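PDB 6D8V: probable chemoreceptor (Methyl-accepting chemotaxis) transmembrane protein from Rhizobium meliloti, which probably senses quaternary ammonium compounds through a periplasmic Cache-type domain and relays their binding to the chemotaxis machinery. Local coordinates for residues 6-11 with 246-251. Numbering follows the deposited sequence.
Sequences LVFDGA and DRVVYP
Val248 reaches from the strand to the helix with both of its methyl groups. Val248 CG2 lies 3.7 Å from Ala11 CB and 4.0 Å from Phe8 CD1, while Val248 CG1 meets the Phe8 ring alone, at its edge and near its plane, 3.8 Å from Phe8 CE1. Phe8 CG is anti to the backbone N (chi1 -166°), which swings the phenyl group out to the strand. One turn before Ala11, Val7 CG1 comes within 3.9 Å of Asp246 OD2, a van der Waals touch between side chains that cross at about a right angle. The carboxylate has its polar partners elsewhere: OD1 makes a salt bridge with Arg269 and accepts a hydrogen bond from Asn236 N. With an alanine in place of Val248, the Phe8 edge would probably lose its contact with this strand residue and Ala11 keep only a CB-to-CB touch, leaving a gap between helix and strand. Further out, Met233 and Val265 of the two flanking strands also touch Val248, and Phe8 makes a cation-pi contact with Lys12. No hydrogen bond joins the segments, whose axes pass 9.1 Å apart at 43°. This is helix-on-sheet packing, the long N-terminal helix lying against a central strand of the four-stranded antiparallel sheet, consistent with the membrane-proximal module of a double-Cache sensor.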
# COMPACT_ATOMS: atom_id res chain seq x y z
N LEU A 6 -10.84 -23.86 -19.60
CA LEU A 6 -12.00 -23.29 -18.91
C LEU A 6 -11.65 -22.80 -17.51
O LEU A 6 -12.14 -21.76 -17.07
CB LEU A 6 -13.13 -24.32 -18.86
CG LEU A 6 -14.28 -24.05 -17.90
CD1 LEU A 6 -14.70 -22.59 -17.98
CD2 LEU A 6 -15.46 -24.95 -18.23
N VAL A 7 -10.81 -23.55 -16.79
CA VAL A 7 -10.35 -23.07 -15.49
C VAL A 7 -9.57 -21.78 -15.66
O VAL A 7 -9.78 -20.81 -14.91
CB VAL A 7 -9.51 -24.16 -14.79
CG1 VAL A 7 -8.96 -23.63 -13.47
CG2 VAL A 7 -10.34 -25.41 -14.55
N PHE A 8 -8.68 -21.73 -16.65
CA PHE A 8 -7.92 -20.51 -16.91
C PHE A 8 -8.83 -19.33 -17.23
O PHE A 8 -8.64 -18.23 -16.69
CB PHE A 8 -6.93 -20.77 -18.05
CG PHE A 8 -5.86 -19.72 -18.19
CD1 PHE A 8 -5.65 -18.78 -17.20
CD2 PHE A 8 -5.07 -19.68 -19.33
CE1 PHE A 8 -4.67 -17.81 -17.35
CE2 PHE A 8 -4.09 -18.71 -19.48
CZ PHE A 8 -3.89 -17.78 -18.49
N ASP A 9 -9.85 -19.53 -18.07
CA ASP A 9 -10.74 -18.42 -18.40
C ASP A 9 -11.51 -17.95 -17.17
O ASP A 9 -11.44 -16.77 -16.79
CB ASP A 9 -11.70 -18.81 -19.53
CG ASP A 9 -10.99 -19.02 -20.86
OD1 ASP A 9 -9.91 -18.41 -21.09
OD2 ASP A 9 -11.51 -19.79 -21.69
N GLY A 10 -12.25 -18.85 -16.51
CA GLY A 10 -13.03 -18.46 -15.35
C GLY A 10 -12.21 -17.72 -14.31
O GLY A 10 -12.63 -16.68 -13.79
N ALA A 11 -11.04 -18.26 -13.97
CA ALA A 11 -10.13 -17.56 -13.06
C ALA A 11 -9.74 -16.19 -13.58
O ALA A 11 -9.68 -15.21 -12.82
CB ALA A 11 -8.89 -18.41 -12.80
N ASP A 246 -5.00 -25.45 -9.27
CA ASP A 246 -4.25 -24.63 -10.21
C ASP A 246 -4.09 -23.22 -9.66
O ASP A 246 -4.98 -22.70 -8.98
CB ASP A 246 -4.96 -24.57 -11.57
CG ASP A 246 -5.10 -25.92 -12.23
OD1 ASP A 246 -4.06 -26.58 -12.47
OD2 ASP A 246 -6.25 -26.33 -12.51
N ARG A 247 -2.96 -22.60 -9.96
CA ARG A 247 -2.68 -21.22 -9.55
C ARG A 247 -2.64 -20.36 -10.80
O ARG A 247 -1.75 -20.53 -11.64
CB ARG A 247 -1.37 -21.12 -8.78
CG ARG A 247 -1.05 -19.73 -8.27
CD ARG A 247 -1.24 -19.60 -6.77
NE ARG A 247 -0.12 -20.18 -6.02
CZ ARG A 247 -0.19 -20.56 -4.75
NH1 ARG A 247 -1.32 -20.43 -4.08
NH2 ARG A 247 0.88 -21.08 -4.16
N VAL A 248 -3.59 -19.44 -10.93
CA VAL A 248 -3.59 -18.47 -12.02
C VAL A 248 -3.06 -17.15 -11.47
O VAL A 248 -3.53 -16.67 -10.43
CB VAL A 248 -4.99 -18.30 -12.62
CG1 VAL A 248 -4.99 -17.15 -13.60
CG2 VAL A 248 -5.43 -19.57 -13.31
N VAL A 249 -2.10 -16.56 -12.18
CA VAL A 249 -1.52 -15.28 -11.80
C VAL A 249 -1.99 -14.23 -12.80
O VAL A 249 -2.01 -14.47 -14.01
CB VAL A 249 0.02 -15.36 -11.74
CG1 VAL A 249 0.44 -16.65 -11.07
CG2 VAL A 249 0.60 -15.28 -13.13
N TYR A 250 -2.39 -13.07 -12.28
CA TYR A 250 -3.03 -12.03 -13.10
C TYR A 250 -2.43 -10.68 -12.73
O TYR A 250 -2.85 -10.05 -11.75
CB TYR A 250 -4.55 -12.05 -12.89
CG TYR A 250 -5.36 -11.23 -13.86
CD1 TYR A 250 -5.80 -11.78 -15.07
CD2 TYR A 250 -5.72 -9.92 -13.57
CE1 TYR A 250 -6.56 -11.04 -15.95
CE2 TYR A 250 -6.48 -9.17 -14.45
CZ TYR A 250 -6.90 -9.73 -15.64
OH TYR A 250 -7.66 -8.98 -16.52
N PRO A 251 -1.42 -10.23 -13.47
CA PRO A 251 -0.90 -8.88 -13.25
C PRO A 251 -1.92 -7.83 -13.62
O PRO A 251 -2.77 -8.04 -14.49
CB PRO A 251 0.33 -8.82 -14.17
CG PRO A 251 0.12 -9.88 -15.18
CD PRO A 251 -0.65 -10.97 -14.49